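Local coordinates for protein thiol-disulfide oxidoreductase (Bacteroides thetaiotaomicron, PDB 3FW2) that may act as a thiol-disulfide oxidoreductase of the TlpA-like family, an activity only inferred, this chain being the C-terminal, thioredoxin-like domain of a longer protein, at residues Q52-L57 against K89-D94; F14-A19 against L73-D78; N120-S125 against K140-N145; N39-W44 against K85-R90. One frame throughout, in Å; residues are numbered along the deposited sequence.

Contact 1 of 4, residues Q52-L57 against K89-D94; sequences QSNSEL and KRDTLD. With ACT (acetate ion), chain F.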
loop_
_atom_site.group_PDB
_atom_site.type_symbol
_atom_site.label_atom_id
_atom_site.label_comp_id
_atom_site.label_asym_id
_atom_site.label_seq_id
_atom_site.Cartn_x
_atom_site.Cartn_y
_atom_site.Cartn_z
ATOM N N GLN A 52 -15.941 1.506 2.802
ATOM C CA GLN A 52 -16.575 1.280 4.098
ATOM C C GLN A 52 -15.997 2.222 5.152
ATOM O O GLN A 52 -16.722 2.825 5.955
ATOM C CB GLN A 52 -16.299 -0.158 4.545
ATOM C CG GLN A 52 -16.941 -0.524 5.872
ATOM C CD GLN A 52 -18.429 -0.363 5.924
ATOM O OE1 GLN A 52 -19.129 -0.679 4.967
ATOM N NE2 GLN A 52 -18.940 0.107 7.081
ATOM N N SER A 53 -14.664 2.315 5.229
ATOM C CA SER A 53 -14.049 3.231 6.159
ATOM C C SER A 53 -14.541 4.663 5.958
ATOM O O SER A 53 -14.872 5.348 6.895
ATOM C CB SER A 53 -12.530 3.211 5.991
ATOM O OG SER A 53 -12.026 1.978 6.441
ATOM N N ASN A 54 -14.598 5.084 4.710
ATOM C CA ASN A 54 -15.048 6.417 4.383
ATOM C C ASN A 54 -16.473 6.621 4.849
ATOM O O ASN A 54 -16.795 7.681 5.383
ATOM C CB ASN A 54 -14.959 6.633 2.872
ATOM C CG ASN A 54 -13.541 6.865 2.393
ATOM O OD1 ASN A 54 -12.592 7.049 3.204
ATOM N ND2 ASN A 54 -13.374 6.892 1.083
ATOM N N SER A 55 -17.332 5.626 4.639
ATOM C CA SER A 55 -18.725 5.765 5.109
ATOM C C SER A 55 -18.748 6.008 6.607
ATOM O O SER A 55 -19.484 6.851 7.133
ATOM C CB SER A 55 -19.560 4.495 4.770
ATOM O OG SER A 55 -19.631 4.302 3.347
ATOM N N GLU A 56 -17.949 5.240 7.342
ATOM C CA GLU A 56 -17.900 5.371 8.796
ATOM C C GLU A 56 -17.327 6.705 9.270
ATOM O O GLU A 56 -17.845 7.322 10.212
ATOM C CB GLU A 56 -17.093 4.206 9.399
ATOM C CG GLU A 56 -17.802 2.871 9.200
ATOM C CD GLU A 56 -17.083 1.708 9.865
ATOM O OE1 GLU A 56 -16.466 1.948 10.905
ATOM O OE2 GLU A 56 -17.102 0.566 9.376
ATOM N N LEU A 57 -16.272 7.143 8.614
ATOM C CA LEU A 57 -15.580 8.383 8.952
ATOM C C LEU A 57 -16.448 9.572 8.597
ATOM O O LEU A 57 -16.508 10.544 9.359
ATOM C CB LEU A 57 -14.227 8.434 8.211
ATOM C CG LEU A 57 -13.152 7.472 8.668
ATOM C CD1 LEU A 57 -11.998 7.403 7.704
ATOM C CD2 LEU A 57 -12.691 7.807 10.115
ATOM N N LYS A 89 -12.436 15.555 -3.257
ATOM C CA LYS A 89 -13.657 16.160 -3.727
ATOM C C LYS A 89 -14.775 15.138 -3.956
ATOM O O LYS A 89 -15.883 15.274 -3.404
ATOM C CB LYS A 89 -13.360 16.945 -5.006
ATOM C CG LYS A 89 -14.560 17.706 -5.569
ATOM C CD LYS A 89 -14.098 18.553 -6.779
ATOM C CE LYS A 89 -15.185 19.531 -7.229
ATOM N NZ LYS A 89 -16.259 18.780 -7.875
ATOM N N ARG A 90 -14.500 14.123 -4.748
ATOM C CA ARG A 90 -15.471 13.070 -5.095
ATOM C C ARG A 90 -15.998 12.298 -3.889
ATOM O O ARG A 90 -17.209 11.982 -3.787
ATOM C CB ARG A 90 -14.721 12.093 -6.004
ATOM C CG ARG A 90 -15.483 11.132 -6.739
ATOM C CD ARG A 90 -14.638 10.677 -7.921
ATOM N NE ARG A 90 -13.470 9.923 -7.458
ATOM C CZ ARG A 90 -12.192 10.224 -7.701
ATOM N NH1 ARG A 90 -11.838 11.235 -8.482
ATOM N NH2 ARG A 90 -11.254 9.465 -7.192
ATOM N N ASP A 91 -15.064 11.963 -3.001
ATOM C CA ASP A 91 -15.379 11.182 -1.800
ATOM C C ASP A 91 -15.854 12.033 -0.592
ATOM O O ASP A 91 -16.043 11.488 0.512
ATOM C CB ASP A 91 -14.165 10.318 -1.406
ATOM C CG ASP A 91 -13.784 9.266 -2.463
ATOM O OD1 ASP A 91 -14.544 8.975 -3.404
ATOM O OD2 ASP A 91 -12.657 8.710 -2.370
ATOM N N THR A 92 -15.963 13.350 -0.777
ATOM C CA THR A 92 -16.357 14.306 0.276
ATOM C C THR A 92 -15.576 14.082 1.599
ATOM O O THR A 92 -16.157 13.961 2.696
ATOM C CB THR A 92 -17.894 14.322 0.477
ATOM O OG1 THR A 92 -18.365 13.089 1.028
ATOM C CG2 THR A 92 -18.638 14.595 -0.842
ATOM N N LEU A 93 -14.271 14.047 1.458
ATOM C CA LEU A 93 -13.334 13.851 2.602
ATOM C C LEU A 93 -13.074 15.235 3.199
ATOM O O LEU A 93 -12.026 15.866 2.948
ATOM C CB LEU A 93 -12.058 13.186 2.082
ATOM C CG LEU A 93 -12.263 11.859 1.324
ATOM C CD1 LEU A 93 -10.933 11.294 0.825
ATOM C CD2 LEU A 93 -13.014 10.784 2.149
ATOM N N ASP A 94 -14.026 15.707 3.994
ATOM C CA ASP A 94 -14.114 17.107 4.345
ATOM C C ASP A 94 -13.343 17.543 5.606
ATOM O O ASP A 94 -13.192 18.729 5.857
ATOM C CB ASP A 94 -15.591 17.515 4.538
ATOM C CG ASP A 94 -16.388 17.539 3.254
ATOM O OD1 ASP A 94 -15.776 17.616 2.168
ATOM O OD2 ASP A 94 -17.649 17.444 3.396
HETATM C C ACT F . -12.473 2.827 9.767
HETATM O O ACT F . -12.424 1.738 9.177
HETATM O OXT ACT F . -13.487 3.026 10.478
HETATM C CH3 ACT F . -11.388 3.848 9.610
HETATM O O HOH W 1 -11.052 7.656 -0.239
#
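Asn54 ND2 and Asp91 OD2 stand 4.0 Å apart and meet indirectly. A water molecule accepts from Asn54 ND2 at 2.8 Å and donates to Asp91 OD2 at 2.9 Å, the amide and carboxylate planes being 50° apart. Asn54 OD1 is taken by Gln50 NE2 one turn back on the same helix, so both ends of the amide have a partner and its rotation is defined.

Van der Waals packing is slight. Leu93 brings its CD2 methyl against the amide, 3.9 Å from Asn54 OD1, just after a Schellman motif has ended helix 81-90 at Thr92. Arg58, further along the first helix, holds the carbonyl oxygen of Asp91 and so fixes this turn from a second point.

Around the helix from Asn54 the interactions are polar. Gln52 NE2 gives Glu56 OE2 a nearly straight bond (3.0 Å, 172°) that lies in the amide plane and uses the anti lone pair of Glu56 OE2, while Glu56 OE1 accepts from the backbone N of Gly136, where helix 136-149 begins. Were Glu56 replaced by an alanine, the Gly136 N-H would probably lose this acceptor and the Gln52 amide would be likely to turn more freely. Ser53 OG, in one of its two modelled conformers, donates at 2.8 Å to the O atom of an acetate ion, probably from the crystallisation liquor; Glu56 OE1 is merely near it.

Chemically, helix 48-64 and the end of helix 81-90 are joined less by direct grip than by a shared water at a buried polar seam.

Contact 2 of 4, residues F14-A19 against L73-D78; sequences FSLPNA and LGISLD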
loop_
_atom_site.group_PDB
_atom_site.type_symbol
_atom_site.label_atom_id
_atom_site.label_comp_id
_atom_site.label_asym_id
_atom_site.label_seq_id
_atom_site.Cartn_x
_atom_site.Cartn_y
_atom_site.Cartn_z
ATOM N N PHE A 14 4.980 13.690 13.120
ATOM C CA PHE A 14 4.807 13.947 11.724
ATOM C C PHE A 14 4.518 15.412 11.487
ATOM O O PHE A 14 4.036 16.095 12.374
ATOM C CB PHE A 14 3.673 13.092 11.125
ATOM C CG PHE A 14 2.356 13.396 11.712
ATOM C CD1 PHE A 14 1.876 12.640 12.748
ATOM C CD2 PHE A 14 1.554 14.450 11.188
ATOM C CE1 PHE A 14 0.632 12.933 13.342
ATOM C CE2 PHE A 14 0.342 14.746 11.769
ATOM C CZ PHE A 14 -0.130 13.981 12.836
ATOM N N SER A 15 4.827 15.851 10.274
ATOM C CA SER A 15 4.549 17.175 9.806
ATOM C C SER A 15 4.372 17.078 8.319
ATOM O O SER A 15 5.329 16.838 7.592
ATOM C CB SER A 15 5.709 18.127 10.137
ATOM O OG SER A 15 5.536 19.421 9.569
ATOM N N LEU A 16 3.144 17.284 7.874
ATOM C CA LEU A 16 2.706 16.941 6.541
ATOM C C LEU A 16 1.864 18.035 5.928
ATOM O O LEU A 16 0.997 18.609 6.627
ATOM C CB LEU A 16 1.883 15.629 6.633
ATOM C CG LEU A 16 2.668 14.383 7.040
ATOM C CD1 LEU A 16 1.754 13.197 7.445
ATOM C CD2 LEU A 16 3.671 13.953 5.971
ATOM N N PRO A 17 2.045 18.299 4.629
ATOM C CA PRO A 17 1.326 19.428 4.004
ATOM C C PRO A 17 -0.114 19.127 3.600
ATOM O O PRO A 17 -0.382 18.028 3.081
ATOM C CB PRO A 17 2.166 19.714 2.758
ATOM C CG PRO A 17 2.777 18.397 2.393
ATOM C CD PRO A 17 3.017 17.695 3.692
ATOM N N ASN A 18 -1.010 20.053 3.881
ATOM C CA ASN A 18 -2.391 20.013 3.431
ATOM C C ASN A 18 -2.515 20.468 1.971
ATOM O O ASN A 18 -1.483 20.652 1.305
ATOM C CB ASN A 18 -3.314 20.744 4.392
ATOM C CG ASN A 18 -3.116 22.248 4.388
ATOM O OD1 ASN A 18 -2.433 22.791 3.519
ATOM N ND2 ASN A 18 -3.771 22.922 5.348
ATOM N N ALA A 19 -3.727 20.628 1.456
ATOM C CA ALA A 19 -3.868 20.910 0.039
ATOM C C ALA A 19 -3.294 22.272 -0.332
ATOM O O ALA A 19 -2.818 22.463 -1.440
ATOM C CB ALA A 19 -5.354 20.783 -0.410
ATOM N N LEU A 73 -7.918 13.716 11.119
ATOM C CA LEU A 73 -6.921 14.037 10.109
ATOM C C LEU A 73 -6.811 12.834 9.158
ATOM O O LEU A 73 -6.541 11.743 9.610
ATOM C CB LEU A 73 -5.524 14.226 10.728
ATOM C CG LEU A 73 -4.379 14.543 9.771
ATOM C CD1 LEU A 73 -4.651 15.820 8.968
ATOM C CD2 LEU A 73 -3.052 14.621 10.572
ATOM N N GLY A 74 -6.887 13.089 7.858
ATOM C CA GLY A 74 -6.657 12.065 6.851
ATOM C C GLY A 74 -5.254 12.239 6.307
ATOM O O GLY A 74 -4.862 13.337 5.889
ATOM N N ILE A 75 -4.521 11.140 6.290
ATOM C CA ILE A 75 -3.188 11.067 5.718
ATOM C C ILE A 75 -3.207 10.146 4.516
ATOM O O ILE A 75 -3.507 8.947 4.635
ATOM C CB ILE A 75 -2.177 10.569 6.726
ATOM C CG1 ILE A 75 -2.100 11.536 7.928
ATOM C CG2 ILE A 75 -0.826 10.404 6.051
ATOM C CD1 ILE A 75 -1.088 11.210 8.987
ATOM N N SER A 76 -2.935 10.695 3.346
ATOM C CA SER A 76 -2.903 9.895 2.136
ATOM C C SER A 76 -1.522 9.404 1.779
ATOM O O SER A 76 -0.527 10.131 1.950
ATOM C CB SER A 76 -3.433 10.672 0.952
ATOM O OG SER A 76 -3.346 9.894 -0.257
ATOM N N LEU A 77 -1.487 8.201 1.223
ATOM C CA LEU A 77 -0.288 7.620 0.641
ATOM C C LEU A 77 -0.289 7.720 -0.887
ATOM O O LEU A 77 0.413 6.967 -1.589
ATOM C CB LEU A 77 -0.084 6.184 1.147
ATOM C CG LEU A 77 -0.067 6.076 2.662
ATOM C CD1 LEU A 77 0.109 4.598 3.022
ATOM C CD2 LEU A 77 1.020 6.950 3.337
ATOM N N ASP A 78 -1.047 8.660 -1.424
ATOM C CA ASP A 78 -0.971 8.987 -2.843
ATOM C C ASP A 78 0.420 9.522 -3.246
ATOM O O ASP A 78 1.153 10.139 -2.430
ATOM C CB ASP A 78 -1.994 10.049 -3.218
ATOM C CG ASP A 78 -3.354 9.482 -3.486
ATOM O OD1 ASP A 78 -3.466 8.734 -4.467
ATOM O OD2 ASP A 78 -4.299 9.777 -2.748
#
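Phe14 and Leu16 meet strand 70-76 through side chains alone: the backbones stand too far apart for sheet bonding, 8.4 Å between the CA atoms of Leu16 and Ile75, and two pairs of apolar ends make the join. Phe14 carries its ring in the position between backbone N and carbonyl carbon (chi1 63°), which turns it toward strand 70-76. Leu73 comes from the opposite direction, its CG anti to the backbone N, and its CD2 methyl approaches the ring obliquely, 3.6 Å from Phe14 CE2 and 3.8 Å from Phe14 CZ.

The second pair meets differently. Leu16 CD1 rests 3.8 Å from Ile75 CD1 and 4.0 Å from Ile75 CG2, the two side chains crossing at about a right angle so that one methyl of the leucine touches both branches of the isoleucine. Val108 of helix 107-111 packs on Phe14, Leu16 and Ile75 alike, and Val98 adds to the apolar cluster from strand 96-98.

Past this cluster the second segment turns polar: Ser76 OG accepts from Asp78 N at 2.9 Å in an ST turn and donates to Asp78 OD2, arriving above the carboxylate plane.

Leu16 is also bonded through its backbone to Ile24, which makes the first segment one arm of the hairpin of strands 16-17 and 23-24. Such an N-terminal hairpin laid against the core sheet fits the thioredoxin fold as elaborated in TlpA-like proteins.

Contact 3 of 4, residues N120-S125 against K140-N145; sequences NILLSS and KKKIEN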
loop_
_atom_site.group_PDB
_atom_site.type_symbol
_atom_site.label_atom_id
_atom_site.label_comp_id
_atom_site.label_asym_id
_atom_site.label_seq_id
_atom_site.Cartn_x
_atom_site.Cartn_y
_atom_site.Cartn_z
ATOM N N ASN A 120 -6.274 3.146 10.690
ATOM C CA ASN A 120 -6.421 4.334 11.520
ATOM C C ASN A 120 -5.715 4.192 12.877
ATOM O O ASN A 120 -5.235 3.108 13.265
ATOM C CB ASN A 120 -7.881 4.766 11.647
ATOM C CG ASN A 120 -8.708 3.798 12.418
ATOM O OD1 ASN A 120 -8.288 3.352 13.472
ATOM N ND2 ASN A 120 -9.931 3.507 11.919
ATOM N N ILE A 121 -5.593 5.309 13.565
ATOM C CA ILE A 121 -4.953 5.344 14.859
ATOM C C ILE A 121 -5.576 6.477 15.631
ATOM O O ILE A 121 -5.890 7.521 15.052
ATOM C CB ILE A 121 -3.410 5.448 14.760
ATOM C CG1 ILE A 121 -2.772 5.276 16.148
ATOM C CG2 ILE A 121 -2.967 6.794 14.209
ATOM C CD1 ILE A 121 -1.264 4.987 16.135
ATOM N N LEU A 122 -5.753 6.278 16.926
ATOM C CA LEU A 122 -6.419 7.254 17.803
ATOM C C LEU A 122 -5.448 7.670 18.871
ATOM O O LEU A 122 -4.905 6.817 19.536
ATOM C CB LEU A 122 -7.650 6.626 18.421
ATOM C CG LEU A 122 -8.503 7.442 19.397
ATOM C CD1 LEU A 122 -9.095 8.708 18.674
ATOM C CD2 LEU A 122 -9.626 6.574 19.948
ATOM N N LEU A 123 -5.250 8.982 18.982
ATOM C CA LEU A 123 -4.344 9.571 19.949
ATOM C C LEU A 123 -5.095 10.326 21.005
ATOM O O LEU A 123 -6.038 11.047 20.708
ATOM C CB LEU A 123 -3.418 10.540 19.261
ATOM C CG LEU A 123 -2.670 10.083 18.002
ATOM C CD1 LEU A 123 -1.616 11.143 17.476
ATOM C CD2 LEU A 123 -1.983 8.742 18.367
ATOM N N SER A 124 -4.602 10.250 22.239
ATOM C CA SER A 124 -5.089 11.159 23.277
ATOM C C SER A 124 -4.558 12.587 23.011
ATOM O O SER A 124 -3.665 12.788 22.159
ATOM C CB SER A 124 -4.672 10.593 24.655
ATOM O OG SER A 124 -3.316 10.873 24.877
ATOM N N SER A 125 -5.064 13.595 23.728
ATOM C CA SER A 125 -4.570 14.989 23.505
ATOM C C SER A 125 -3.104 15.162 23.863
ATOM O O SER A 125 -2.456 16.063 23.335
ATOM C CB SER A 125 -5.395 16.027 24.242
ATOM O OG SER A 125 -5.285 15.832 25.652
ATOM N N LYS A 140 -17.197 3.903 17.124
ATOM C CA LYS A 140 -18.228 4.791 17.622
ATOM C C LYS A 140 -18.185 4.992 19.135
ATOM O O LYS A 140 -18.178 6.143 19.647
ATOM C CB LYS A 140 -19.602 4.364 17.142
ATOM C CG LYS A 140 -19.857 4.425 15.621
ATOM C CD LYS A 140 -21.355 4.205 15.397
ATOM C CE LYS A 140 -21.730 3.206 14.331
ATOM N NZ LYS A 140 -23.201 2.911 14.489
ATOM N N LYS A 141 -18.051 3.891 19.846
ATOM C CA LYS A 141 -18.042 3.910 21.287
ATOM C C LYS A 141 -16.801 4.589 21.855
ATOM O O LYS A 141 -16.888 5.350 22.815
ATOM C CB LYS A 141 -18.114 2.473 21.822
ATOM C CG LYS A 141 -18.098 2.397 23.340
ATOM C CD LYS A 141 -19.215 3.235 23.984
ATOM C CE LYS A 141 -20.479 2.444 24.277
ATOM N NZ LYS A 141 -21.173 3.057 25.434
ATOM N N LYS A 142 -15.652 4.356 21.245
ATOM C CA LYS A 142 -14.429 4.966 21.753
ATOM C C LYS A 142 -14.484 6.492 21.615
ATOM O O LYS A 142 -14.111 7.214 22.575
ATOM C CB LYS A 142 -13.214 4.445 21.052
ATOM C CG LYS A 142 -11.916 4.895 21.727
ATOM C CD LYS A 142 -11.671 4.166 23.071
ATOM C CE LYS A 142 -10.196 4.268 23.475
ATOM N NZ LYS A 142 -9.919 3.745 24.849
ATOM N N ILE A 143 -14.992 6.977 20.479
ATOM C CA ILE A 143 -15.145 8.423 20.263
ATOM C C ILE A 143 -16.187 8.987 21.216
ATOM O O ILE A 143 -15.946 10.007 21.906
ATOM C CB ILE A 143 -15.497 8.813 18.822
ATOM C CG1 ILE A 143 -14.460 8.269 17.821
ATOM C CG2 ILE A 143 -15.685 10.355 18.689
ATOM C CD1 ILE A 143 -13.021 8.558 18.119
ATOM N N GLU A 144 -17.321 8.325 21.323
ATOM C CA GLU A 144 -18.293 8.735 22.343
ATOM C C GLU A 144 -17.670 8.847 23.730
ATOM O O GLU A 144 -17.949 9.833 24.453
ATOM C CB GLU A 144 -19.482 7.788 22.409
ATOM C CG GLU A 144 -20.360 7.869 21.231
ATOM C CD GLU A 144 -21.427 6.762 21.186
ATOM O OE1 GLU A 144 -21.503 5.940 22.147
ATOM O OE2 GLU A 144 -22.166 6.694 20.161
ATOM N N ASN A 145 -16.865 7.865 24.137
ATOM C CA ASN A 145 -16.195 7.913 25.451
ATOM C C ASN A 145 -15.244 9.093 25.647
ATOM O O ASN A 145 -15.231 9.745 26.714
ATOM C CB ASN A 145 -15.445 6.631 25.769
ATOM C CG ASN A 145 -16.378 5.447 26.016
ATOM O OD1 ASN A 145 -17.594 5.605 26.206
ATOM N ND2 ASN A 145 -15.797 4.244 26.040
#
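Leu122 gives up more surface than any other residue of this contact, sending both its methyls from strand 119-123 to helix 136-149. Its CG lies anti to the backbone N (chi1 179°), extending the side chain from the sheet toward the helix, and the two branches then part company: CD1 goes to Ile143 and CD2 to Lys142.

Ile143 answers with the end of its longer branch. Its side chain does not start out toward the strand, but the bend at chi2 (-51°) swings CD1 round until it stands 4.0 Å from Leu122 CD1, an ordinary methyl-methyl distance with the side chains passing at a slant. Tyr64, from helix 48-64, also touches Ile143, so the isoleucine is set between the two helices that flank this face of the sheet.

Strand 119-123, its antiparallel neighbour 129-132 and helix 136-149 together form the C-terminal beta-beta-alpha unit of the thioredoxin fold, the helix folding back over the sheet. The residues beside Leu122 point to the other face, where Ile121 and Leu123 both pack on Ile38 and Ile129.

Lys142 contributes aliphatic chain and not charge here. Its CG is 3.4 Å from Leu122 CD2, a separation tighter than usual that is doubtful, since the lysine was modelled in two conformers. Leu134, from the loop before the helix, packs against the same side chain.

Contact 4 of 4, residues N39-W44 against K85-R90; sequences NFWASW and KDAIKR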
loop_
_atom_site.group_PDB
_atom_site.type_symbol
_atom_site.label_atom_id
_atom_site.label_comp_id
_atom_site.label_asym_id
_atom_site.label_seq_id
_atom_site.Cartn_x
_atom_site.Cartn_y
_atom_site.Cartn_z
ATOM N N ASN A 39 -6.745 8.833 9.981
ATOM C CA ASN A 39 -7.032 7.765 9.017
ATOM C C ASN A 39 -6.055 7.797 7.845
ATOM O O ASN A 39 -5.706 8.880 7.306
ATOM C CB ASN A 39 -8.480 7.771 8.557
ATOM C CG ASN A 39 -8.791 8.888 7.557
ATOM O OD1 ASN A 39 -8.897 8.652 6.318
ATOM N ND2 ASN A 39 -8.945 10.058 8.055
ATOM N N PHE A 40 -5.621 6.628 7.439
ATOM C CA PHE A 40 -4.677 6.474 6.346
ATOM C C PHE A 40 -5.370 5.803 5.143
ATOM O O PHE A 40 -6.148 4.856 5.304
ATOM C CB PHE A 40 -3.528 5.558 6.748
ATOM C CG PHE A 40 -2.630 6.112 7.840
ATOM C CD1 PHE A 40 -1.514 6.845 7.528
ATOM C CD2 PHE A 40 -2.950 5.944 9.158
ATOM C CE1 PHE A 40 -0.677 7.351 8.528
ATOM C CE2 PHE A 40 -2.106 6.475 10.155
ATOM C CZ PHE A 40 -0.986 7.165 9.805
ATOM N N TRP A 41 -5.085 6.312 3.944
ATOM C CA TRP A 41 -5.793 5.882 2.751
ATOM C C TRP A 41 -4.956 6.277 1.537
ATOM O O TRP A 41 -3.903 6.919 1.663
ATOM C CB TRP A 41 -7.158 6.588 2.670
ATOM C CG TRP A 41 -7.083 8.069 2.463
ATOM C CD1 TRP A 41 -6.669 9.009 3.369
ATOM C CD2 TRP A 41 -7.351 8.785 1.247
ATOM N NE1 TRP A 41 -6.692 10.254 2.807
ATOM C CE2 TRP A 41 -7.093 10.157 1.510
ATOM C CE3 TRP A 41 -7.811 8.411 -0.008
ATOM C CZ2 TRP A 41 -7.296 11.147 0.547
ATOM C CZ3 TRP A 41 -8.000 9.379 -0.965
ATOM C CH2 TRP A 41 -7.721 10.730 -0.690
ATOM N N ALA A 42 -5.434 5.923 0.354
ATOM C CA ALA A 42 -4.896 6.468 -0.884
ATOM C C ALA A 42 -5.901 6.382 -1.998
ATOM O O ALA A 42 -6.711 5.435 -2.080
ATOM C CB ALA A 42 -3.619 5.723 -1.329
ATOM N N SER A 43 -5.862 7.342 -2.923
ATOM C CA SER A 43 -6.791 7.315 -4.044
ATOM C C SER A 43 -6.553 6.126 -4.979
ATOM O O SER A 43 -7.437 5.681 -5.703
ATOM C CB SER A 43 -6.753 8.664 -4.804
ATOM O OG SER A 43 -5.685 8.678 -5.745
ATOM N N TRP A 44 -5.330 5.638 -5.023
ATOM C CA TRP A 44 -4.986 4.458 -5.792
ATOM C C TRP A 44 -5.455 3.131 -5.138
ATOM O O TRP A 44 -5.209 2.010 -5.696
ATOM C CB TRP A 44 -3.468 4.427 -6.086
ATOM C CG TRP A 44 -2.511 4.481 -4.910
ATOM C CD1 TRP A 44 -1.775 5.560 -4.518
ATOM C CD2 TRP A 44 -2.158 3.414 -4.028
ATOM N NE1 TRP A 44 -0.990 5.224 -3.450
ATOM C CE2 TRP A 44 -1.202 3.911 -3.133
ATOM C CE3 TRP A 44 -2.550 2.060 -3.916
ATOM C CZ2 TRP A 44 -0.634 3.125 -2.104
ATOM C CZ3 TRP A 44 -1.969 1.279 -2.879
ATOM C CH2 TRP A 44 -1.042 1.820 -1.994
ATOM N N LYS A 85 -6.279 15.203 -4.745
ATOM C CA LYS A 85 -7.293 16.237 -4.637
ATOM C C LYS A 85 -8.618 15.835 -5.273
ATOM O O LYS A 85 -9.700 16.200 -4.771
ATOM C CB LYS A 85 -6.809 17.546 -5.309
ATOM C CG LYS A 85 -5.670 18.209 -4.538
ATOM C CD LYS A 85 -5.208 19.514 -5.237
ATOM C CE LYS A 85 -4.218 20.268 -4.344
ATOM N NZ LYS A 85 -3.941 21.662 -4.855
ATOM N N ASP A 86 -8.555 15.139 -6.392
ATOM C CA ASP A 86 -9.801 14.725 -7.061
ATOM C C ASP A 86 -10.614 13.807 -6.132
ATOM O O ASP A 86 -11.850 13.916 -6.090
ATOM C CB ASP A 86 -9.510 13.981 -8.351
ATOM C CG ASP A 86 -9.010 14.900 -9.470
ATOM O OD1 ASP A 86 -9.090 16.159 -9.394
ATOM O OD2 ASP A 86 -8.554 14.333 -10.478
ATOM N N ALA A 87 -9.925 12.869 -5.470
ATOM C CA ALA A 87 -10.582 11.941 -4.522
ATOM C C ALA A 87 -11.183 12.679 -3.340
ATOM O O ALA A 87 -12.324 12.368 -2.887
ATOM C CB ALA A 87 -9.574 10.832 -4.075
ATOM N N ILE A 88 -10.465 13.642 -2.809
ATOM C CA ILE A 88 -10.999 14.434 -1.661
ATOM C C ILE A 88 -12.364 15.018 -2.045
ATOM O O ILE A 88 -13.327 14.987 -1.268
ATOM C CB ILE A 88 -9.996 15.523 -1.259
ATOM C CG1 ILE A 88 -8.752 14.900 -0.625
ATOM C CG2 ILE A 88 -10.613 16.497 -0.279
ATOM C CD1 ILE A 88 -7.656 15.900 -0.440
ATOM N N LYS A 89 -12.436 15.555 -3.257
ATOM C CA LYS A 89 -13.657 16.160 -3.727
ATOM C C LYS A 89 -14.775 15.138 -3.956
ATOM O O LYS A 89 -15.883 15.274 -3.404
ATOM C CB LYS A 89 -13.360 16.945 -5.006
ATOM C CG LYS A 89 -14.560 17.706 -5.569
ATOM C CD LYS A 89 -14.098 18.553 -6.779
ATOM C CE LYS A 89 -15.185 19.531 -7.229
ATOM N NZ LYS A 89 -16.259 18.780 -7.875
ATOM N N ARG A 90 -14.500 14.123 -4.748
ATOM C CA ARG A 90 -15.471 13.070 -5.095
ATOM C C ARG A 90 -15.998 12.298 -3.889
ATOM O O ARG A 90 -17.209 11.982 -3.787
ATOM C CB ARG A 90 -14.721 12.093 -6.004
ATOM C CG ARG A 90 -15.483 11.132 -6.739
ATOM C CD ARG A 90 -14.638 10.677 -7.921
ATOM N NE ARG A 90 -13.470 9.923 -7.458
ATOM C CZ ARG A 90 -12.192 10.224 -7.701
ATOM N NH1 ARG A 90 -11.838 11.235 -8.482
ATOM N NH2 ARG A 90 -11.254 9.465 -7.192
#
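Trp41 sets its indole against Ala87 and Ile88 of helix 81-90, and the ring can be followed outward from the strand. At CB the side chain leaves strand 35-41 on the helix side, and with CG between the backbone N and the carbonyl carbon (chi1 66°) the ring is carried over to the helix. On the pyrrole side NE1 makes a weak hydrogen bond to Gln97 OE1. On the benzo ring, CZ2 lies 4.2 Å from Ile88 CG1, which approaches obliquely, and at the outer rim CH2 and CZ3 come 3.9 and 3.8 Å from Ala87 CB, which sits near the ring plane at the edge.

The helix belongs to a beta-alpha-beta crossover from strand 70-76 to the parallel strand 96-98, probably an addition to the core thioredoxin fold. Residues 39-44 resemble the run preceding the CxxC motif in thioredoxin-like relatives, although the asparagine after Trp44 takes the place of the first cysteine and the second is not a cysteine either.

Ala87 is shared: the CB of Ser43 also touches its CB, at 3.6 Å, where the two backbones come closest. The hydroxyl of Ser43 is engaged elsewhere, with Asp78 OD1, and the indole of Trp84 meets that of Trp41 with their planes about 35° apart.

From the N terminus, contact 2 opens first, at the hairpin strand 16-17, and closes on strand 70-76; within its span contacts 4 and 1 open, at strand 35-41 and helix 48-64. Both close only after it, on helix 81-90 and the turn behind it, so contact 2 crosses each of them, while they overlap through Lys89 and Arg90. Contact 3 follows in series as a short loop from strand 119-123 to helix 136-149. Contacts 1 and 4 abut where Leu93 CD1 packs on Trp41 CH2, contacts 2 and 4 through neighbouring strands. Contact 3 reaches the same sheet on strand 119-123, beside strand 35-41. Hairpin, sheet and three helices are thereby tied into one thioredoxin-like domain.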